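3-oxoacyl-[acyl-carrier-protein] synthase, mitochondrial (Arabidopsis thaliana, PDB 2IX4) catalyses the condensation steps of mitochondrial fatty acid synthesis, lengthening an acyl chain by two carbons from malonyl-ACP. Local coordinates at residues Ala175-Ala178 with Cys179-Gly182; Gly295-Leu298 with Ala299-Ala303; His184-Gly187 with Asp188-Met192; Ile124-Ile127 with Cys128-Val131. All coordinates share one frame; numbering follows the deposited sequence.

Interaction 1: Ala175-Ala178 with Cys179-Gly182; sequences AVTA and CATG. With 6NA (hexanoic acid), chain C.
Cys179 carries the hexanoyl group at the turn into the buried helix 181-195, where condensing enzymes of the thiolase fold place their nucleophilic cysteine. Its SG is bonded covalently to the hexanoyl carbon C at 1.7 Å, an acylated state consistent with its predicted catalytic role. The acyl oxygen O receives a weak hydrogen bond from Cys179 N at 3.1 Å and another from the backbone N of Phe419, an arrangement that corresponds to the oxyanion hole of the family. His320 and His359, both predicted active-site residues, lie close to the cysteine side chain.

The next shell holds this turn in shape. Ala178 has a positive phi of 57°, and its carbonyl O is gripped twice by Thr181, through OG1 at 2.6 Å and through the backbone N at 3.2 Å, both from the same face of the carbonyl. Thr181 OG1 also accepts from Thr177 N at 2.9 Å in a fairly straight bond (158°). One hydroxyl therefore accepts a hydrogen bond from Thr177 N and donates one to Ala178 O, tying two successive residues to the first turn of the helix. Ala180 N adds a bond to Thr177 O, approaching from above the carbonyl plane.

Further out, the loop faces the dimer partner: Ala175 packs on His173 and Ala178 on Asn156, both of the second subunit. The other branch of Thr181, CG2, stands anti to its own N and comes to rest 3.3 Å from Ala175 O.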
loop_
_atom_site.group_PDB
_atom_site.type_symbol
_atom_site.label_atom_id
_atom_site.label_comp_id
_atom_site.label_asym_id
_atom_site.label_seq_id
_atom_site.Cartn_x
_atom_site.Cartn_y
_atom_site.Cartn_z
ATOM N N ALA A 175 -3.993 1.264 -1.458
ATOM C CA ALA A 175 -3.316 0.218 -2.205
ATOM C C ALA A 175 -1.995 0.808 -2.664
ATOM O O ALA A 175 -1.955 1.937 -3.146
ATOM C CB ALA A 175 -4.150 -0.221 -3.388
ATOM N N VAL A 176 -0.910 0.065 -2.480
ATOM C CA VAL A 176 0.399 0.530 -2.925
ATOM C C VAL A 176 1.036 -0.546 -3.784
ATOM O O VAL A 176 1.373 -1.626 -3.300
ATOM C CB VAL A 176 1.322 0.940 -1.751
ATOM C CG1 VAL A 176 2.658 1.432 -2.277
ATOM C CG2 VAL A 176 0.664 2.034 -0.914
ATOM N N THR A 177 1.172 -0.236 -5.069
ATOM C CA THR A 177 1.571 -1.204 -6.082
ATOM C C THR A 177 2.517 -0.541 -7.082
ATOM O O THR A 177 2.373 -0.713 -8.296
ATOM C CB THR A 177 0.340 -1.766 -6.829
ATOM O OG1 THR A 177 -0.515 -0.683 -7.212
ATOM C CG2 THR A 177 -0.453 -2.724 -5.945
ATOM N N ALA A 178 3.480 0.216 -6.556
ATOM C CA ALA A 178 4.445 0.970 -7.365
ATOM C C ALA A 178 3.756 1.932 -8.334
ATOM O O ALA A 178 2.956 2.771 -7.912
ATOM C CB ALA A 178 5.420 0.022 -8.094
ATOM N N CYS A 179 4.039 1.807 -9.627
ATOM C CA CYS A 179 3.479 2.735 -10.612
ATOM C C CYS A 179 2.029 2.427 -11.017
ATOM O O CYS A 179 1.444 3.146 -11.829
ATOM C CB CYS A 179 4.403 2.862 -11.823
ATOM S SG CYS A 179 6.052 3.500 -11.372
ATOM N N ALA A 180 1.453 1.377 -10.432
ATOM C CA ALA A 180 0.027 1.082 -10.591
ATOM C C ALA A 180 -0.796 1.535 -9.377
ATOM O O ALA A 180 -2.008 1.322 -9.330
ATOM C CB ALA A 180 -0.181 -0.400 -10.853
ATOM N N THR A 181 -0.123 2.172 -8.416
ATOM C CA THR A 181 -0.701 2.547 -7.125
ATOM C C THR A 181 -2.039 3.284 -7.251
ATOM O O THR A 181 -3.020 2.906 -6.609
ATOM C CB THR A 181 0.310 3.372 -6.287
ATOM O OG1 THR A 181 1.369 2.515 -5.841
ATOM C CG2 THR A 181 -0.353 4.016 -5.073
ATOM N N GLY A 182 -2.071 4.319 -8.089
ATOM C CA GLY A 182 -3.284 5.117 -8.291
ATOM C C GLY A 182 -4.426 4.336 -8.914
ATOM O O GLY A 182 -5.594 4.631 -8.667
HETATM C CA 6NA C . 8.475 2.464 -10.507
HETATM C C 6NA C . 7.072 2.190 -10.997
HETATM O O 6NA C . 6.667 1.045 -11.110
HETATM C CB 6NA C . 8.497 2.386 -8.985
HETATM C CG 6NA C . 8.075 3.713 -8.358
HETATM C CD 6NA C . 7.074 3.492 -7.237
HETATM C C6 6NA C . 6.044 4.597 -7.206
#

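Interaction 2: Gly295-Leu298 with Ala299-Ala303; sequences GAVL and AMTRA
A chi1 of -59° on Thr301 sets OG1 anti to its own carbonyl carbon and turns it back along helix 294-307 to Val297, four residues earlier. There OG1 bonds to Val297 O at 2.8 Å, reaching it from above the carbonyl plane, while Thr301 N binds the same oxygen at 2.9 Å on a nearly linear path from carbon through oxygen. Val297 CG1 lies alongside the hydroxyl, 3.9 Å from OG1.

In the next such i to i+4 pair, Arg302 has CG anti to its carbonyl carbon and then runs extended from CG to NE alongside Leu298, pointing the same way. Leu298 CB stands over the centre of one guanidinium face; the terminal CD2 is 3.9 Å from NH2. Met300, bent at chi3, brings CE to 3.5 Å from Ala296 O and packs against Ala334 of helix 325-339. Ala299 lies against strand 422-429, and Met300 against both that strand and 411-418.

Arg302 NH1 bonds to Met279 O and to Gln169 O of the second subunit. An aliphatic neighbour over one face and these acceptors together fix the flat group, and its charge is probably eased by carbonyl dipoles from both subunits.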
loop_
_atom_site.group_PDB
_atom_site.type_symbol
_atom_site.label_atom_id
_atom_site.label_comp_id
_atom_site.label_asym_id
_atom_site.label_seq_id
_atom_site.Cartn_x
_atom_site.Cartn_y
_atom_site.Cartn_z
ATOM N N GLY A 295 1.091 -10.256 -19.124
ATOM C CA GLY A 295 0.521 -9.591 -17.956
ATOM C C GLY A 295 -0.408 -8.461 -18.350
ATOM O O GLY A 295 -1.530 -8.359 -17.843
ATOM N N ALA A 296 0.061 -7.616 -19.266
ATOM C CA ALA A 296 -0.738 -6.511 -19.789
ATOM C C ALA A 296 -1.971 -7.020 -20.547
ATOM O O ALA A 296 -3.049 -6.440 -20.433
ATOM C CB ALA A 296 0.112 -5.618 -20.675
ATOM N N VAL A 297 -1.806 -8.108 -21.304
ATOM C CA VAL A 297 -2.924 -8.761 -22.000
ATOM C C VAL A 297 -3.991 -9.226 -20.999
ATOM O O VAL A 297 -5.183 -8.947 -21.173
ATOM C CB VAL A 297 -2.447 -9.959 -22.883
ATOM C CG1 VAL A 297 -3.627 -10.797 -23.372
ATOM C CG2 VAL A 297 -1.622 -9.468 -24.069
ATOM N N LEU A 298 -3.550 -9.915 -19.946
ATOM C CA LEU A 298 -4.452 -10.415 -18.910
ATOM C C LEU A 298 -5.230 -9.294 -18.230
ATOM O O LEU A 298 -6.440 -9.396 -18.056
ATOM C CB LEU A 298 -3.685 -11.238 -17.871
ATOM C CG LEU A 298 -3.283 -12.662 -18.270
ATOM C CD1 LEU A 298 -2.393 -13.284 -17.203
ATOM C CD2 LEU A 298 -4.516 -13.529 -18.511
ATOM N N ALA A 299 -4.532 -8.221 -17.870
ATOM C CA ALA A 299 -5.149 -7.087 -17.185
ATOM C C ALA A 299 -6.236 -6.426 -18.033
ATOM O O ALA A 299 -7.317 -6.104 -17.529
ATOM C CB ALA A 299 -4.085 -6.070 -16.784
ATOM N N MET A 300 -5.939 -6.226 -19.317
ATOM C CA MET A 300 -6.888 -5.634 -20.264
ATOM C C MET A 300 -8.075 -6.561 -20.539
ATOM O O MET A 300 -9.228 -6.119 -20.562
ATOM C CB MET A 300 -6.182 -5.262 -21.574
ATOM C CG MET A 300 -5.252 -4.060 -21.461
ATOM S SD MET A 300 -4.648 -3.471 -23.054
ATOM C CE MET A 300 -3.271 -4.582 -23.347
ATOM N N THR A 301 -7.783 -7.843 -20.745
ATOM C CA THR A 301 -8.810 -8.851 -20.983
ATOM C C THR A 301 -9.782 -8.966 -19.805
ATOM O O THR A 301 -10.998 -9.084 -20.000
ATOM C CB THR A 301 -8.170 -10.224 -21.283
ATOM O OG1 THR A 301 -7.338 -10.102 -22.440
ATOM C CG2 THR A 301 -9.229 -11.278 -21.551
ATOM N N ARG A 302 -9.235 -8.914 -18.592
ATOM C CA ARG A 302 -10.028 -9.036 -17.370
ATOM C C ARG A 302 -10.960 -7.848 -17.151
ATOM O O ARG A 302 -12.102 -8.028 -16.729
ATOM C CB ARG A 302 -9.122 -9.268 -16.159
ATOM C CG ARG A 302 -8.669 -10.723 -16.049
ATOM C CD ARG A 302 -7.386 -10.883 -15.259
ATOM N NE ARG A 302 -6.921 -12.273 -15.288
ATOM C CZ ARG A 302 -5.843 -12.730 -14.655
ATOM N NH1 ARG A 302 -5.091 -11.914 -13.926
ATOM N NH2 ARG A 302 -5.515 -14.014 -14.752
ATOM N N ALA A 303 -10.475 -6.645 -17.452
ATOM C CA ALA A 303 -11.294 -5.434 -17.377
ATOM C C ALA A 303 -12.444 -5.480 -18.390
ATOM O O ALA A 303 -13.575 -5.115 -18.066
ATOM C CB ALA A 303 -10.433 -4.194 -17.590
#

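Interaction 3: His184-Gly187 with Asp188-Met192; sequences HSIG and DATRM
Helix 181-195, the buried helix that follows the nucleophilic cysteine in this thiolase fold, continues here through two turns; His184 is four residues before Asp188 and Ile186 four before Thr190, each pair one turn apart. Asp188 N bonds to His184 O at 2.7 Å, and the Asp188 carboxylate folds back beside that carbonyl, with CG 3.1 Å from His184 O. The two side chains are bridged by one hydroxyl outside the segments: Tyr277 OH is hydrogen-bonded both to His184 ND1 and to Asp188 OD1. The other oxygen, OD2, bonds to His173 of the second subunit.

Thr190, with OG1 anti to its carbonyl carbon (chi1 -61°), directs the hydroxyl to Ile186 O at 3.0 Å. Thr190 N reaches the same oxygen at 3.0 Å from the opposite face, which gives this buried carbonyl two donors. The Arg191 chain bends at chi2 (-81°), and its NE makes a salt bridge with Asp197 of the second subunit.

Ile186, Ala189 and Thr190 lie against the central mixed sheet, touching strands 200-207, 251-259 or 272-281, whereas Asp188 packs on its own copy in the dimer partner.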
loop_
_atom_site.group_PDB
_atom_site.type_symbol
_atom_site.label_atom_id
_atom_site.label_comp_id
_atom_site.label_asym_id
_atom_site.label_seq_id
_atom_site.Cartn_x
_atom_site.Cartn_y
_atom_site.Cartn_z
ATOM N N HIS A 184 -4.896 0.761 -8.703
ATOM C CA HIS A 184 -5.367 -0.181 -7.687
ATOM C C HIS A 184 -6.141 0.503 -6.560
ATOM O O HIS A 184 -7.103 -0.060 -6.047
ATOM C CB HIS A 184 -4.207 -0.986 -7.101
ATOM C CG HIS A 184 -3.627 -1.991 -8.047
ATOM N ND1 HIS A 184 -4.164 -3.248 -8.221
ATOM C CD2 HIS A 184 -2.546 -1.930 -8.859
ATOM C CE1 HIS A 184 -3.440 -3.917 -9.102
ATOM N NE2 HIS A 184 -2.449 -3.142 -9.500
ATOM N N SER A 185 -5.727 1.710 -6.175
ATOM C CA SER A 185 -6.425 2.448 -5.122
ATOM C C SER A 185 -7.862 2.758 -5.538
ATOM O O SER A 185 -8.797 2.592 -4.748
ATOM C CB SER A 185 -5.675 3.733 -4.754
ATOM O OG SER A 185 -4.543 3.461 -3.940
ATOM N N ILE A 186 -8.023 3.201 -6.782
ATOM C CA ILE A 186 -9.336 3.475 -7.371
ATOM C C ILE A 186 -10.135 2.175 -7.523
ATOM O O ILE A 186 -11.319 2.118 -7.186
ATOM C CB ILE A 186 -9.196 4.208 -8.737
ATOM C CG1 ILE A 186 -8.840 5.683 -8.513
ATOM C CG2 ILE A 186 -10.479 4.090 -9.570
ATOM C CD1 ILE A 186 -8.280 6.397 -9.739
ATOM N N GLY A 187 -9.470 1.135 -8.017
ATOM C CA GLY A 187 -10.103 -0.162 -8.222
ATOM C C GLY A 187 -10.581 -0.819 -6.941
ATOM O O GLY A 187 -11.696 -1.341 -6.888
ATOM N N ASP A 188 -9.738 -0.803 -5.911
ATOM C CA ASP A 188 -10.097 -1.356 -4.604
ATOM C C ASP A 188 -11.292 -0.625 -4.006
ATOM O O ASP A 188 -12.170 -1.249 -3.420
ATOM C CB ASP A 188 -8.919 -1.284 -3.631
ATOM C CG ASP A 188 -7.821 -2.286 -3.953
ATOM O OD1 ASP A 188 -8.040 -3.203 -4.771
ATOM O OD2 ASP A 188 -6.731 -2.157 -3.363
ATOM N N ALA A 189 -11.309 0.698 -4.156
ATOM C CA ALA A 189 -12.408 1.538 -3.671
ATOM C C ALA A 189 -13.726 1.209 -4.375
ATOM O O ALA A 189 -14.796 1.230 -3.757
ATOM C CB ALA A 189 -12.059 3.003 -3.853
ATOM N N THR A 190 -13.635 0.915 -5.668
ATOM C CA THR A 190 -14.773 0.452 -6.461
ATOM C C THR A 190 -15.338 -0.862 -5.905
ATOM O O THR A 190 -16.546 -0.969 -5.676
ATOM C CB THR A 190 -14.375 0.301 -7.944
ATOM O OG1 THR A 190 -13.959 1.575 -8.443
ATOM C CG2 THR A 190 -15.539 -0.210 -8.792
ATOM N N ARG A 191 -14.461 -1.843 -5.673
ATOM C CA ARG A 191 -14.857 -3.122 -5.066
ATOM C C ARG A 191 -15.577 -2.942 -3.730
ATOM O O ARG A 191 -16.526 -3.667 -3.428
ATOM C CB ARG A 191 -13.642 -4.034 -4.869
ATOM C CG ARG A 191 -13.026 -4.580 -6.144
ATOM C CD ARG A 191 -13.791 -5.786 -6.689
ATOM N NE ARG A 191 -13.194 -6.281 -7.929
ATOM C CZ ARG A 191 -13.420 -5.762 -9.135
ATOM N NH1 ARG A 191 -14.241 -4.727 -9.284
ATOM N NH2 ARG A 191 -12.823 -6.285 -10.198
ATOM N N MET A 192 -15.119 -1.974 -2.938
ATOM C CA MET A 192 -15.727 -1.663 -1.646
ATOM C C MET A 192 -17.149 -1.113 -1.778
ATOM O O MET A 192 -18.035 -1.500 -1.018
ATOM C CB MET A 192 -14.847 -0.697 -0.844
ATOM C CG MET A 192 -13.528 -1.306 -0.386
ATOM S SD MET A 192 -12.351 -0.129 0.318
ATOM C CE MET A 192 -10.904 -1.177 0.447
#

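Interaction 4: Ile124-Ile127 with Cys128-Val131; sequences IGSI and CDIV
Ser126 and Asp129 face each other across the start of helix 127-138, with Ser126 in the N-cap position. The serine OG is anti to its backbone N (chi1 -168°) and points to the aspartate, where it donates to OD2 over a short 2.5 Å. The approach is from above the carboxylate plane, about 40° out of it. This side-chain bond probably contributes to closing the first turn, where the backbone bonds from Asp129 N and Ile130 N to Ser126 O are both weak. Cys128 SG, placed between its own backbone N and carbonyl carbon (chi1 65°), lies 3.6 Å from Ser126 OG. The other carboxylate oxygen, Asp129 OD1, has a long and weak ion pair with Lys152.

A second set of side chains is apolar. Ile127 and Val131 cross at an angle, and their CG2 methyls meet at 4.1 Å; both also pack on Leu213 of helix 212-220. Ile130 lays its CG1 3.5 Å from Ser126 O and meets its own copy in the second subunit, so the turn forms part of the dimer interface.

Ile124, in the loop before the cap, touches bound hexanoic acid and belongs to its pocket. Within the turn, Val131 N closes a 2.9 Å bond to Ile127 O, and Val131 CG2 lies 3.3 Å from the same oxygen.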
loop_
_atom_site.group_PDB
_atom_site.type_symbol
_atom_site.label_atom_id
_atom_site.label_comp_id
_atom_site.label_asym_id
_atom_site.label_seq_id
_atom_site.Cartn_x
_atom_site.Cartn_y
_atom_site.Cartn_z
ATOM N N ILE A 124 6.035 5.679 -2.941
ATOM C CA ILE A 124 7.281 5.642 -2.162
ATOM C C ILE A 124 7.225 6.489 -0.886
ATOM O O ILE A 124 7.896 6.177 0.097
ATOM C CB ILE A 124 8.526 6.061 -2.994
ATOM C CG1 ILE A 124 8.410 5.588 -4.447
ATOM C CG2 ILE A 124 9.795 5.484 -2.365
ATOM C CD1 ILE A 124 9.444 6.200 -5.397
ATOM N N GLY A 125 6.435 7.558 -0.903
ATOM C CA GLY A 125 6.281 8.407 0.277
ATOM C C GLY A 125 7.162 9.637 0.231
ATOM O O GLY A 125 7.035 10.465 -0.672
ATOM N N SER A 126 8.061 9.757 1.205
ATOM C CA SER A 126 8.922 10.932 1.303
ATOM C C SER A 126 10.382 10.557 1.559
ATOM O O SER A 126 10.851 10.576 2.700
ATOM C CB SER A 126 8.396 11.889 2.375
ATOM O OG SER A 126 9.052 13.142 2.296
ATOM N N ILE A 127 11.091 10.220 0.483
ATOM C CA ILE A 127 12.512 9.874 0.553
ATOM C C ILE A 127 13.368 11.028 1.088
ATOM O O ILE A 127 14.309 10.798 1.846
ATOM C CB ILE A 127 13.063 9.372 -0.815
ATOM C CG1 ILE A 127 12.366 8.067 -1.226
ATOM C CG2 ILE A 127 14.578 9.167 -0.754
ATOM C CD1 ILE A 127 12.944 7.390 -2.471
ATOM N N CYS A 128 13.032 12.261 0.703
ATOM C CA CYS A 128 13.800 13.438 1.123
ATOM C C CYS A 128 13.774 13.643 2.638
ATOM O O CYS A 128 14.758 14.101 3.225
ATOM C CB CYS A 128 13.324 14.701 0.395
ATOM S SG CYS A 128 11.629 15.204 0.764
ATOM N N ASP A 129 12.648 13.303 3.264
ATOM C CA ASP A 129 12.523 13.355 4.718
ATOM C C ASP A 129 13.370 12.287 5.406
ATOM O O ASP A 129 13.939 12.536 6.470
ATOM C CB ASP A 129 11.059 13.227 5.139
ATOM C CG ASP A 129 10.290 14.523 4.972
ATOM O OD1 ASP A 129 10.792 15.581 5.412
ATOM O OD2 ASP A 129 9.178 14.485 4.411
ATOM N N ILE A 130 13.452 11.104 4.798
ATOM C CA ILE A 130 14.295 10.028 5.327
ATOM C C ILE A 130 15.779 10.365 5.153
ATOM O O ILE A 130 16.601 10.021 6.002
ATOM C CB ILE A 130 13.957 8.652 4.695
ATOM C CG1 ILE A 130 12.469 8.334 4.883
ATOM C CG2 ILE A 130 14.821 7.536 5.310
ATOM C CD1 ILE A 130 11.951 7.189 4.019
ATOM N N VAL A 131 16.110 11.046 4.057
ATOM C CA VAL A 131 17.480 11.500 3.796
ATOM C C VAL A 131 17.933 12.522 4.848
ATOM O O VAL A 131 19.049 12.431 5.373
ATOM C CB VAL A 131 17.634 12.062 2.348
ATOM C CG1 VAL A 131 18.925 12.860 2.191
ATOM C CG2 VAL A 131 17.595 10.923 1.332
#

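Along the chain the order is interaction 4, interaction 1, interaction 3 and interaction 2. Interactions 1 and 3 share helix 181-195 and touch, their centres about 11 Å apart: Thr177 OG1 lies against His184 CD2 and Ala175 against Asp188. Interaction 4, at the start of helix 127-138, has its centre about 17 Å from that of interaction 1, and interaction 2, on helix 294-307, about 16 Å. Interactions 2 and 4 are the most widely separated pair, at about 33 Å between centres. All four reach the second subunit, so the acylated cysteine, the helix that follows it and these outlying helices are connected to the dimer interface.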